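Side-chain contacts in uncharacterized protein (PDB 5BNF), which is porcine CD38, a member of the ADP-ribosyl cyclase family whose fold, with five disulfides, sets helices beside a parallel beta sheet: residues F76-K81 and K169-G174; F139-S144 and G174-H179; E149-M154 and H179-S184; H187-W192 and N211-I216; P201-T204 and S208-N211. One frame throughout, in Å; residues are numbered along the deposited sequence.

Contact 1. Residues F76-K81 and K169-G174; sequences FWSKTK and KTSTFG
F76, on strand 75-77, and F173, in the first turn of helix 172-180, meet as an oblique aromatic pair: their planes are 45° apart and the ring centroids 5.5 Å. The two side chains cross at about a right angle, and the CD1-CE1 side of F173 bears on the root of F76. F173 CE1 lies 3.8 Å from F76 CD2, and F173 CD1 lies 3.9 Å from F76 CB. This placement follows from the F173 torsion, which sets CG anti to the backbone N (chi1 -180°) and carries the ring off the helix toward the strand.

S78 makes the second half of the contact. Its OG reaches to 3.7 Å from F173 CB and is also bound to two waters. Water 2 accepts from F173 N at 2.9 Å and bonds S78 OG at 3.0 Å, joining the S78 hydroxyl to a backbone N-H of the first helical turn. Water 1 bonds S78 OG and, weakly, S171 OG. S171 is the N-cap: its OG accepts from G174 N at 3.2 Å in a nearly straight bond (169°) and also bonds D168 O.

V157 of strand 153-160 touches the side chains of both phenylalanines, F147 of helix 135-149 meets the F76 ring at a steep angle, and backbone bonds tie F76 to Q156 and F158 in the neighbouring strand.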
# COMPACT_ATOMS: atom_id res chain seq x y z
N PHE A 76 5.42 3.78 -6.67
CA PHE A 76 3.97 3.74 -6.47
C PHE A 76 3.28 3.40 -7.79
O PHE A 76 3.72 3.81 -8.87
CB PHE A 76 3.46 5.10 -5.99
CG PHE A 76 3.87 5.45 -4.59
CD1 PHE A 76 3.29 4.80 -3.50
CD2 PHE A 76 4.83 6.42 -4.35
CE1 PHE A 76 3.67 5.13 -2.20
CE2 PHE A 76 5.21 6.76 -3.05
CZ PHE A 76 4.63 6.11 -1.98
N TRP A 77 2.18 2.66 -7.69
CA TRP A 77 1.39 2.30 -8.86
C TRP A 77 -0.04 2.69 -8.52
O TRP A 77 -0.56 2.28 -7.49
CB TRP A 77 1.47 0.80 -9.12
CG TRP A 77 1.31 0.01 -7.87
CD1 TRP A 77 2.30 -0.36 -7.02
CD2 TRP A 77 0.08 -0.41 -7.27
NE1 TRP A 77 1.77 -0.99 -5.92
CE2 TRP A 77 0.41 -1.03 -6.05
CE3 TRP A 77 -1.27 -0.33 -7.65
CZ2 TRP A 77 -0.55 -1.57 -5.20
CZ3 TRP A 77 -2.23 -0.86 -6.79
CH2 TRP A 77 -1.87 -1.47 -5.58
N SER A 78 -0.67 3.50 -9.35
CA SER A 78 -2.03 3.90 -9.05
C SER A 78 -3.00 3.42 -10.12
O SER A 78 -3.08 3.98 -11.21
CB SER A 78 -2.14 5.41 -8.89
OG SER A 78 -3.35 5.75 -8.24
N LYS A 79 -3.72 2.36 -9.77
CA LYS A 79 -4.72 1.73 -10.64
C LYS A 79 -4.17 1.12 -11.92
O LYS A 79 -4.92 0.80 -12.85
CB LYS A 79 -5.83 2.74 -10.96
CG LYS A 79 -7.11 2.07 -11.44
CD LYS A 79 -7.52 0.93 -10.51
CE LYS A 79 -7.49 -0.42 -11.22
NZ LYS A 79 -8.54 -0.55 -12.27
N THR A 80 -2.86 0.95 -11.97
CA THR A 80 -2.19 0.34 -13.12
C THR A 80 -1.72 -1.02 -12.61
O THR A 80 -1.03 -1.77 -13.31
CB THR A 80 -1.00 1.20 -13.59
OG1 THR A 80 -0.05 0.38 -14.27
CG2 THR A 80 -0.34 1.89 -12.41
N LYS A 81 -2.11 -1.29 -11.37
CA LYS A 81 -1.80 -2.53 -10.67
C LYS A 81 -1.91 -3.73 -11.60
O LYS A 81 -0.97 -4.51 -11.73
CB LYS A 81 -2.76 -2.67 -9.48
CG LYS A 81 -2.49 -3.85 -8.55
CD LYS A 81 -3.43 -5.01 -8.83
CE LYS A 81 -3.06 -6.22 -7.98
NZ LYS A 81 -3.97 -7.37 -8.21
N LYS A 169 -7.60 11.88 -7.38
CA LYS A 169 -7.52 12.50 -6.05
C LYS A 169 -8.25 11.70 -4.98
O LYS A 169 -8.12 12.01 -3.80
CB LYS A 169 -8.10 13.92 -6.06
CG LYS A 169 -7.06 15.04 -6.08
CD LYS A 169 -7.76 16.39 -6.00
CE LYS A 169 -6.81 17.56 -6.25
NZ LYS A 169 -5.81 17.76 -5.17
N THR A 170 -9.01 10.69 -5.38
CA THR A 170 -9.74 9.87 -4.40
C THR A 170 -9.07 8.51 -4.15
O THR A 170 -9.48 7.77 -3.27
CB THR A 170 -11.20 9.59 -4.83
OG1 THR A 170 -11.21 8.68 -5.94
CG2 THR A 170 -11.89 10.87 -5.23
N SER A 171 -8.04 8.19 -4.93
CA SER A 171 -7.33 6.92 -4.76
C SER A 171 -6.41 7.01 -3.56
O SER A 171 -6.21 8.09 -3.00
CB SER A 171 -6.52 6.58 -6.02
OG SER A 171 -5.45 7.50 -6.19
N THR A 172 -5.83 5.89 -3.16
CA THR A 172 -4.93 5.89 -2.01
C THR A 172 -3.73 6.79 -2.29
O THR A 172 -3.31 7.58 -1.43
CB THR A 172 -4.44 4.46 -1.71
OG1 THR A 172 -5.57 3.63 -1.43
CG2 THR A 172 -3.48 4.46 -0.51
N PHE A 173 -3.20 6.68 -3.50
CA PHE A 173 -2.07 7.49 -3.89
C PHE A 173 -2.36 8.98 -3.85
O PHE A 173 -1.60 9.74 -3.27
CB PHE A 173 -1.61 7.15 -5.31
CG PHE A 173 -0.43 7.96 -5.76
CD1 PHE A 173 0.80 7.83 -5.11
CD2 PHE A 173 -0.54 8.89 -6.77
CE1 PHE A 173 1.89 8.62 -5.47
CE2 PHE A 173 0.54 9.68 -7.13
CZ PHE A 173 1.76 9.54 -6.48
N GLY A 174 -3.45 9.40 -4.48
CA GLY A 174 -3.79 10.80 -4.54
C GLY A 174 -4.34 11.45 -3.29
O GLY A 174 -4.19 12.66 -3.11
O HOH W 1 -4.00 8.03 -9.22
O HOH W 2 -3.58 4.55 -5.45

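Contact 2. Residues F139-S144 and G174-H179; sequences FWNLLS and GRVEVH
N141 and S144 of segment 139-144 face R175, V176 and E177 of segment 174-179 in a pair of nearly parallel helices. The local axes diverge by 27° and approach to 9.7 Å, in a stretch where helix 172-180 widens into a pi-type turn at 174-177. Helix 135-149 packs on its other flank against helix 101-106, through F139 and L143, whereas V178 of helix 172-180 turns to L213 and I216 of helix 208-219. The pair thus joins the helical part of the ADP-ribosyl cyclase fold to the helices beside its sheet.

The van der Waals contacts come first. N141 OD1 rests 3.5 Å from V176 CG2, a polar oxygen against a methyl. S144 CB lies 3.8 Å from E177 CG, and the extended glutamate chain carries its carboxylate along the serine.

Polar neighbours are close without bonding across the interface. N141 OD1 stands 4.1 Å from R175 NH1, with the amide and guanidinium planes about halfway between parallel and perpendicular. S144 OG is 3.5 Å from E177 OE2, and no hydrogen bond is formed there.

Hydrogen bonding runs instead within helix 135-149. The S144 torsion, with OG anti to the carbonyl carbon (chi1 -67°), turns the hydroxyl back along the helix, where it donates to W140 O at 3.0 Å. The same oxygen accepts from S144 N at 3.1 Å; the two donors arrive from opposite faces of the carbonyl plane, OG tilted 24° out of it.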
# COMPACT_ATOMS: atom_id res chain seq x y z
N PHE A 139 -5.52 -1.23 7.69
CA PHE A 139 -4.19 -1.78 7.54
C PHE A 139 -3.52 -1.15 6.32
O PHE A 139 -2.55 -0.40 6.44
CB PHE A 139 -4.27 -3.28 7.34
CG PHE A 139 -2.96 -3.89 6.98
CD1 PHE A 139 -1.97 -4.05 7.94
CD2 PHE A 139 -2.69 -4.27 5.67
CE1 PHE A 139 -0.72 -4.57 7.59
CE2 PHE A 139 -1.44 -4.79 5.32
CZ PHE A 139 -0.46 -4.94 6.28
N TRP A 140 -4.07 -1.44 5.15
CA TRP A 140 -3.52 -0.92 3.91
C TRP A 140 -3.38 0.59 3.88
O TRP A 140 -2.43 1.12 3.31
CB TRP A 140 -4.36 -1.40 2.73
CG TRP A 140 -4.20 -2.87 2.48
CD1 TRP A 140 -5.13 -3.84 2.68
CD2 TRP A 140 -3.02 -3.52 2.01
NE1 TRP A 140 -4.61 -5.07 2.35
CE2 TRP A 140 -3.32 -4.90 1.93
CE3 TRP A 140 -1.75 -3.08 1.63
CZ2 TRP A 140 -2.38 -5.84 1.50
CZ3 TRP A 140 -0.82 -4.02 1.20
CH2 TRP A 140 -1.15 -5.38 1.14
N ASN A 141 -4.31 1.29 4.52
CA ASN A 141 -4.27 2.74 4.57
C ASN A 141 -3.07 3.20 5.38
O ASN A 141 -2.39 4.15 5.00
CB ASN A 141 -5.53 3.28 5.23
CG ASN A 141 -6.20 4.34 4.41
OD1 ASN A 141 -5.67 5.45 4.25
ND2 ASN A 141 -7.36 4.01 3.86
N LEU A 142 -2.80 2.51 6.48
CA LEU A 142 -1.68 2.84 7.34
C LEU A 142 -0.33 2.45 6.71
O LEU A 142 0.64 3.20 6.79
CB LEU A 142 -1.83 2.14 8.69
CG LEU A 142 -0.67 2.26 9.68
CD1 LEU A 142 -0.35 3.73 9.93
CD2 LEU A 142 -1.04 1.55 10.97
N LEU A 143 -0.28 1.28 6.08
CA LEU A 143 0.93 0.81 5.45
C LEU A 143 1.38 1.81 4.40
O LEU A 143 2.56 2.17 4.32
CB LEU A 143 0.69 -0.56 4.80
CG LEU A 143 1.98 -1.35 4.58
CD1 LEU A 143 2.71 -1.46 5.92
CD2 LEU A 143 1.67 -2.74 4.02
N SER A 144 0.42 2.26 3.59
CA SER A 144 0.70 3.22 2.54
C SER A 144 1.22 4.52 3.13
O SER A 144 2.21 5.07 2.65
CB SER A 144 -0.57 3.48 1.73
OG SER A 144 -0.94 2.32 1.01
N GLY A 174 -3.45 9.40 -4.48
CA GLY A 174 -3.79 10.80 -4.54
C GLY A 174 -4.34 11.45 -3.29
O GLY A 174 -4.19 12.66 -3.11
N ARG A 175 -4.98 10.67 -2.43
CA ARG A 175 -5.55 11.24 -1.22
C ARG A 175 -4.68 10.97 0.00
O ARG A 175 -4.70 11.73 0.97
CB ARG A 175 -6.95 10.67 -1.02
CG ARG A 175 -7.82 11.47 -0.08
CD ARG A 175 -8.41 10.53 0.95
NE ARG A 175 -8.66 9.23 0.36
CZ ARG A 175 -8.56 8.08 1.01
NH1 ARG A 175 -8.22 8.07 2.29
NH2 ARG A 175 -8.77 6.94 0.36
N VAL A 176 -3.90 9.89 -0.04
CA VAL A 176 -3.04 9.56 1.09
C VAL A 176 -1.54 9.68 0.82
O VAL A 176 -0.88 10.58 1.34
CB VAL A 176 -3.32 8.14 1.58
CG1 VAL A 176 -2.32 7.76 2.66
CG2 VAL A 176 -4.73 8.07 2.12
N GLU A 177 -1.01 8.77 0.02
CA GLU A 177 0.42 8.73 -0.27
C GLU A 177 1.09 10.03 -0.70
O GLU A 177 2.01 10.47 -0.02
CB GLU A 177 0.70 7.62 -1.28
CG GLU A 177 0.32 6.26 -0.72
CD GLU A 177 0.34 5.16 -1.76
OE1 GLU A 177 -0.21 5.38 -2.86
OE2 GLU A 177 0.88 4.08 -1.47
N VAL A 178 0.64 10.66 -1.78
CA VAL A 178 1.28 11.90 -2.22
C VAL A 178 1.46 12.92 -1.10
O VAL A 178 2.50 13.57 -1.02
CB VAL A 178 0.50 12.63 -3.35
CG1 VAL A 178 1.46 13.51 -4.15
CG2 VAL A 178 -0.18 11.65 -4.25
N HIS A 179 0.45 13.07 -0.25
CA HIS A 179 0.50 14.04 0.85
C HIS A 179 1.40 13.62 1.99
O HIS A 179 1.82 14.45 2.78
CB HIS A 179 -0.91 14.28 1.40
CG HIS A 179 -1.87 14.81 0.38
ND1 HIS A 179 -1.88 16.13 -0.02
CD2 HIS A 179 -2.82 14.19 -0.35
CE1 HIS A 179 -2.78 16.29 -0.97
NE2 HIS A 179 -3.37 15.13 -1.19

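Contact 3. Residues E149-M154 and H179-S184; sequences ENACGM and HSLQPS
E149, the last residue of helix 135-149, packs tightly on S180, where helix 172-180 gives way to the loop. E149 CA makes a CA-H...O contact with S180 O at 3.4 Å (139° at the hydrogen), and E149 CG lies 3.9 Å from S180 CB. The backbones are also close, with E149 CA and L181 CA 5.2 Å apart. Q182 CG comes to 3.3 Å from E149 O. A151 CB meets the L181 CD2 methyl at 4.0 Å, an apolar pair of two buried residues from which V186 and L189 of strand 186-194 continue the packing.

The outer side is looser: Q182 is partly exposed and touches through CG alone. The E149 carboxylate has its partner in R146, in a salt bridge. Segment 149-154 leads out of helix 135-149, past C152 with its disulfide to C71, into strand 153-160, the first strand of the beta-alpha-beta unit that continues through helix 172-180 to strand 186-194.

No hydrogen bond joins the two segments directly, while K185 NZ bonds A151 O and, weakly, E149 O; the fit therefore probably rests on shape and C-H contacts, with lysine serving the carbonyls.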
# COMPACT_ATOMS: atom_id res chain seq x y z
N GLU A 149 5.83 8.13 4.06
CA GLU A 149 6.58 8.93 5.02
C GLU A 149 8.06 8.55 5.07
O GLU A 149 8.91 9.41 5.31
CB GLU A 149 5.95 8.79 6.41
CG GLU A 149 4.50 9.25 6.49
CD GLU A 149 3.93 9.13 7.91
OE1 GLU A 149 4.10 8.07 8.54
OE2 GLU A 149 3.30 10.10 8.39
N ASN A 150 8.38 7.28 4.83
CA ASN A 150 9.76 6.81 4.86
C ASN A 150 10.46 6.89 3.52
O ASN A 150 11.59 6.40 3.37
CB ASN A 150 9.82 5.36 5.35
CG ASN A 150 9.28 5.18 6.75
OD1 ASN A 150 9.58 5.96 7.66
ND2 ASN A 150 8.48 4.14 6.95
N ALA A 151 9.81 7.49 2.53
CA ALA A 151 10.41 7.61 1.21
C ALA A 151 11.48 8.69 1.23
O ALA A 151 11.30 9.73 1.87
CB ALA A 151 9.34 7.95 0.17
N CYS A 152 12.59 8.44 0.55
CA CYS A 152 13.69 9.40 0.48
C CYS A 152 14.27 9.44 -0.92
O CYS A 152 14.19 8.45 -1.67
CB CYS A 152 14.79 9.05 1.49
SG CYS A 152 15.33 7.30 1.48
N GLY A 153 14.86 10.58 -1.26
CA GLY A 153 15.46 10.75 -2.58
C GLY A 153 14.43 11.00 -3.66
O GLY A 153 13.60 11.90 -3.55
N MET A 154 14.48 10.19 -4.70
CA MET A 154 13.56 10.32 -5.80
C MET A 154 12.53 9.19 -5.76
O MET A 154 12.88 8.02 -5.64
CB MET A 154 14.33 10.29 -7.12
CG MET A 154 13.46 10.39 -8.35
SD MET A 154 13.05 8.77 -8.99
CE MET A 154 14.45 8.51 -10.08
N HIS A 179 0.45 13.07 -0.25
CA HIS A 179 0.50 14.04 0.85
C HIS A 179 1.40 13.62 1.99
O HIS A 179 1.82 14.45 2.78
CB HIS A 179 -0.91 14.28 1.40
CG HIS A 179 -1.87 14.81 0.38
ND1 HIS A 179 -1.88 16.13 -0.02
CD2 HIS A 179 -2.82 14.19 -0.35
CE1 HIS A 179 -2.78 16.29 -0.97
NE2 HIS A 179 -3.37 15.13 -1.19
N SER A 180 1.71 12.33 2.09
CA SER A 180 2.58 11.86 3.16
C SER A 180 4.06 11.88 2.79
O SER A 180 4.90 11.49 3.59
CB SER A 180 2.17 10.44 3.59
OG SER A 180 0.92 10.46 4.26
N LEU A 181 4.38 12.33 1.59
CA LEU A 181 5.78 12.41 1.19
C LEU A 181 6.44 13.54 1.97
O LEU A 181 5.89 14.63 2.08
CB LEU A 181 5.90 12.67 -0.31
CG LEU A 181 5.42 11.54 -1.22
CD1 LEU A 181 5.30 12.03 -2.64
CD2 LEU A 181 6.40 10.38 -1.13
N GLN A 182 7.62 13.27 2.52
CA GLN A 182 8.35 14.26 3.30
C GLN A 182 9.26 15.10 2.41
O GLN A 182 10.25 14.58 1.89
CB GLN A 182 9.21 13.57 4.36
CG GLN A 182 8.48 12.66 5.33
CD GLN A 182 7.76 13.43 6.41
OE1 GLN A 182 6.69 13.99 6.18
NE2 GLN A 182 8.36 13.47 7.60
N PRO A 183 8.95 16.39 2.24
CA PRO A 183 9.77 17.29 1.41
C PRO A 183 11.23 17.26 1.83
O PRO A 183 12.14 17.33 1.00
CB PRO A 183 9.14 18.66 1.66
CG PRO A 183 7.72 18.35 1.93
CD PRO A 183 7.79 17.11 2.80
N SER A 184 11.45 17.15 3.14
CA SER A 184 12.79 17.13 3.71
C SER A 184 13.59 15.88 3.34
O SER A 184 14.81 15.85 3.51
CB SER A 184 12.70 17.24 5.23
OG SER A 184 11.82 16.26 5.76

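Contact 4. Residues H187-W192 and N211-I216; sequences HTLKAW and NELQLI
L189 and L213 both set CG anti to the backbone N, chi1 179° in the strand leucine and 170° in the helix leucine, so each branched end projects from its backbone toward the other. In L213 chi2 is 55°, and its CD2 becomes the methyl that serves both partners: it lies 4.5 Å from L189 CD2 and 4.5 Å from A191 CB. These are loose van der Waals distances, and the two segments bury just 82 Å² between them. The backbones keep a corresponding separation, with L189 CA 9.3 Å from Q214 CA and A191 CA 9.4 Å from L213 CA.

The arrangement is the helix-on-sheet packing of a beta-alpha-beta crossover, in which strand 186-194 is followed by helix 208-219 and then by the parallel neighbour strand 223-229. L189 and A191 direct their CB atoms to the helix, and the alternate residues T188, K190 and W192 direct theirs to the other face of the sheet, as expected of residues alternating along a strand. On that face the W192 ring stacks with F158, and H187 ND1 is hydrogen-bonded to T188 OG1 at 2.8 Å.

Neighbours complete the apolar layer between strand and helix. L213 also touches V178 of helix 172-180 and F167, L189 meets L181 and V155, and A191 meets V157 of the adjacent strand. Within the helix, L215 N donates to N211 O at 3.0 Å.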
# COMPACT_ATOMS: atom_id res chain seq x y z
N HIS A 187 12.98 14.87 -2.76
CA HIS A 187 13.19 16.08 -3.54
C HIS A 187 12.51 16.04 -4.90
O HIS A 187 12.12 17.07 -5.44
CB HIS A 187 14.69 16.33 -3.73
CG HIS A 187 15.40 15.19 -4.38
ND1 HIS A 187 15.09 14.74 -5.64
CD2 HIS A 187 16.39 14.38 -3.92
CE1 HIS A 187 15.85 13.70 -5.94
NE2 HIS A 187 16.65 13.46 -4.91
N THR A 188 12.36 14.85 -5.45
CA THR A 188 11.74 14.73 -6.77
C THR A 188 10.77 13.57 -6.84
O THR A 188 10.98 12.53 -6.23
CB THR A 188 12.81 14.49 -7.87
OG1 THR A 188 13.70 15.62 -7.94
CG2 THR A 188 12.16 14.29 -9.23
N LEU A 189 9.70 13.77 -7.60
CA LEU A 189 8.73 12.73 -7.83
C LEU A 189 8.59 12.64 -9.33
O LEU A 189 8.32 13.64 -9.99
CB LEU A 189 7.37 13.06 -7.20
CG LEU A 189 6.32 11.97 -7.44
CD1 LEU A 189 5.27 12.03 -6.35
CD2 LEU A 189 5.67 12.14 -8.81
N LYS A 190 8.80 11.46 -9.88
CA LYS A 190 8.69 11.28 -11.32
C LYS A 190 7.48 10.43 -11.62
O LYS A 190 7.26 9.40 -11.00
CB LYS A 190 9.96 10.61 -11.86
CG LYS A 190 11.19 11.51 -11.79
CD LYS A 190 12.48 10.72 -11.76
CE LYS A 190 12.52 9.64 -12.84
NZ LYS A 190 12.30 10.19 -14.20
N ALA A 191 6.68 10.88 -12.58
CA ALA A 191 5.49 10.12 -12.95
C ALA A 191 5.65 9.55 -14.34
O ALA A 191 6.18 10.22 -15.22
CB ALA A 191 4.25 11.02 -12.88
N TRP A 192 5.21 8.31 -14.53
CA TRP A 192 5.28 7.66 -15.83
C TRP A 192 3.85 7.31 -16.25
O TRP A 192 3.15 6.59 -15.54
CB TRP A 192 6.10 6.36 -15.78
CG TRP A 192 7.52 6.50 -15.30
CD1 TRP A 192 7.98 6.29 -14.03
CD2 TRP A 192 8.66 6.90 -16.07
NE1 TRP A 192 9.34 6.54 -13.96
CE2 TRP A 192 9.77 6.92 -15.21
CE3 TRP A 192 8.84 7.25 -17.42
CZ2 TRP A 192 11.06 7.27 -15.64
CZ3 TRP A 192 10.12 7.59 -17.85
CH2 TRP A 192 11.21 7.60 -16.96
N ASN A 211 -1.79 17.62 -13.90
CA ASN A 211 -1.51 18.96 -13.43
C ASN A 211 -1.97 19.06 -11.98
O ASN A 211 -1.40 19.81 -11.19
CB ASN A 211 -2.24 20.00 -14.28
CG ASN A 211 -2.02 21.41 -13.77
OD1 ASN A 211 -0.94 21.97 -13.92
ND2 ASN A 211 -3.04 21.98 -13.14
N GLU A 212 -2.99 18.30 -11.61
CA GLU A 212 -3.47 18.33 -10.24
C GLU A 212 -2.39 17.77 -9.33
O GLU A 212 -2.20 18.26 -8.21
CB GLU A 212 -4.74 17.51 -10.07
CG GLU A 212 -5.94 18.07 -10.79
CD GLU A 212 -7.19 17.27 -10.52
OE1 GLU A 212 -7.19 16.05 -10.80
OE2 GLU A 212 -8.17 17.86 -10.02
N LEU A 213 -1.69 16.75 -9.82
CA LEU A 213 -0.61 16.12 -9.06
C LEU A 213 0.56 17.09 -8.94
O LEU A 213 1.15 17.25 -7.87
CB LEU A 213 -0.14 14.83 -9.74
CG LEU A 213 1.14 14.19 -9.20
CD1 LEU A 213 1.01 13.93 -7.70
CD2 LEU A 213 1.42 12.87 -9.95
N GLN A 214 0.89 17.72 -10.05
CA GLN A 214 1.98 18.68 -10.08
C GLN A 214 1.77 19.82 -9.07
O GLN A 214 2.68 20.16 -8.31
CB GLN A 214 2.12 19.24 -11.49
CG GLN A 214 2.85 20.57 -11.57
CD GLN A 214 4.11 20.49 -12.40
OE1 GLN A 214 4.08 20.10 -13.57
NE2 GLN A 214 5.23 20.88 -11.81
N LEU A 215 0.57 20.39 -9.03
CA LEU A 215 0.30 21.48 -8.09
C LEU A 215 0.47 21.02 -6.65
O LEU A 215 0.96 21.77 -5.81
CB LEU A 215 -1.11 22.04 -8.31
CG LEU A 215 -1.24 23.22 -9.28
CD1 LEU A 215 -0.27 23.09 -10.46
CD2 LEU A 215 -2.67 23.28 -9.77
N ILE A 216 0.08 19.79 -6.37
CA ILE A 216 0.26 19.25 -5.03
C ILE A 216 1.74 19.31 -4.67
O ILE A 216 2.12 19.81 -3.62
CB ILE A 216 -0.19 17.79 -4.95
CG1 ILE A 216 -1.72 17.71 -4.98
CG2 ILE A 216 0.40 17.14 -3.70
CD1 ILE A 216 -2.27 16.29 -5.06

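Contact 5. Residues P201-T204 and S208-N211; sequences PRDT and SSIN
The first turn of helix 208-219 is covered by the loop that leads into it from strand 186-194, inside the beta-alpha-beta unit that ends in strand 223-229. D203 and T204 of the loop face S209 and I210 of the turn, with CA separations of 7.9 Å for D203 and S209 and 7.7 Å for T204 and I210. Between these segments C205 forms a disulfide with C226 of strand 223-229, fixing the loop to the sheet.

D203 carries CG anti to its own N (chi1 -160°), which brings the carboxylate to the helix start. Its OD2 lies 3.5 Å from S209 CB and 3.9 Å from S209 OG, a packing contact without a hydrogen bond. Both polar ends are engaged by the same nearby loop, since D203 OD2 accepts from A166 N and S209 OG from F167 N. Backbone bonds also tie R202 and D203 to G161. A carboxylate beside the N-terminus of a helix would probably be favoured by the helix dipole.

I210 points its CB toward the loop, and its side chain touches F224 and C226 of strand 223-229. The two backbones are bridged by water 3, which accepts from I210 N at 2.9 Å, donates to T204 O at 2.8 Å, and reaches D203 OD1 through a weak bond of 2.9 Å.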
# COMPACT_ATOMS: atom_id res chain seq x y z
N PRO A 201 -3.98 7.96 -26.49
CA PRO A 201 -4.03 8.32 -25.07
C PRO A 201 -5.33 8.98 -24.61
O PRO A 201 -5.77 9.98 -25.18
CB PRO A 201 -2.83 9.25 -24.91
CG PRO A 201 -1.87 8.73 -25.92
CD PRO A 201 -2.77 8.51 -27.11
N ARG A 202 -5.92 8.42 -23.56
CA ARG A 202 -7.14 8.97 -22.97
C ARG A 202 -6.70 10.11 -22.05
O ARG A 202 -7.43 11.06 -21.82
CB ARG A 202 -7.86 7.89 -22.15
CG ARG A 202 -8.47 6.78 -22.97
CD ARG A 202 -9.80 7.21 -23.57
NE ARG A 202 -10.75 7.61 -22.53
CZ ARG A 202 -12.01 7.98 -22.78
NH1 ARG A 202 -12.46 8.02 -24.02
NH2 ARG A 202 -12.81 8.33 -21.77
N ASP A 203 -5.48 9.99 -21.54
CA ASP A 203 -4.91 10.99 -20.65
C ASP A 203 -3.41 11.03 -20.89
O ASP A 203 -2.79 10.00 -21.14
CB ASP A 203 -5.22 10.63 -19.20
CG ASP A 203 -5.10 11.82 -18.27
OD1 ASP A 203 -5.30 12.96 -18.74
OD2 ASP A 203 -4.83 11.62 -17.07
N THR A 204 -2.82 12.21 -20.84
CA THR A 204 -1.39 12.35 -21.08
C THR A 204 -0.78 13.23 -20.02
O THR A 204 -1.48 13.73 -19.14
CB THR A 204 -1.13 13.00 -22.46
OG1 THR A 204 -1.44 14.39 -22.38
CG2 THR A 204 -2.01 12.37 -23.52
N SER A 208 -5.15 17.69 -17.38
CA SER A 208 -5.47 18.38 -16.15
C SER A 208 -5.28 17.48 -14.93
O SER A 208 -4.97 17.95 -13.84
CB SER A 208 -6.91 18.92 -16.19
OG SER A 208 -7.84 17.88 -16.39
N SER A 209 -5.45 16.17 -15.12
CA SER A 209 -5.29 15.22 -14.02
C SER A 209 -3.87 15.26 -13.46
O SER A 209 -3.67 15.35 -12.25
CB SER A 209 -5.60 13.80 -14.50
OG SER A 209 -5.57 12.88 -13.43
N ILE A 210 -2.89 15.19 -14.35
CA ILE A 210 -1.50 15.21 -13.93
C ILE A 210 -1.11 16.59 -13.42
O ILE A 210 -0.21 16.72 -12.60
CB ILE A 210 -0.59 14.76 -15.10
CG1 ILE A 210 -0.69 13.24 -15.23
CG2 ILE A 210 0.86 15.17 -14.85
CD1 ILE A 210 -0.62 12.75 -16.65
N ASN A 211 -1.79 17.62 -13.90
CA ASN A 211 -1.51 18.96 -13.43
C ASN A 211 -1.97 19.06 -11.98
O ASN A 211 -1.40 19.81 -11.19
CB ASN A 211 -2.24 20.00 -14.28
CG ASN A 211 -2.02 21.41 -13.77
OD1 ASN A 211 -0.94 21.97 -13.92
ND2 ASN A 211 -3.04 21.98 -13.14
O HOH W 3 -3.31 14.22 -17.08

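Contacts 1, 2 and 3 follow helix 172-180 from its N-cap to the turn beyond its end: contacts 1 and 2 have centres about 9 Å apart and share G174, and contacts 2 and 3, about 12 Å apart, share H179. Their segments alternate along the chain, so each crosses the next. Contacts 4 and 5 come later in sequence, overlap at N211 and both use helix 208-219, with centres about 12 Å apart. Contacts 1, 3 and 4 reach one parallel sheet, whose order is 75-77, 153-160, 186-194, 223-229. Successive beta-alpha-beta units are thereby joined, and contacts 2 and 3 tie them to helix 135-149; contacts 3 and 5 are farthest apart, at about 24 Å.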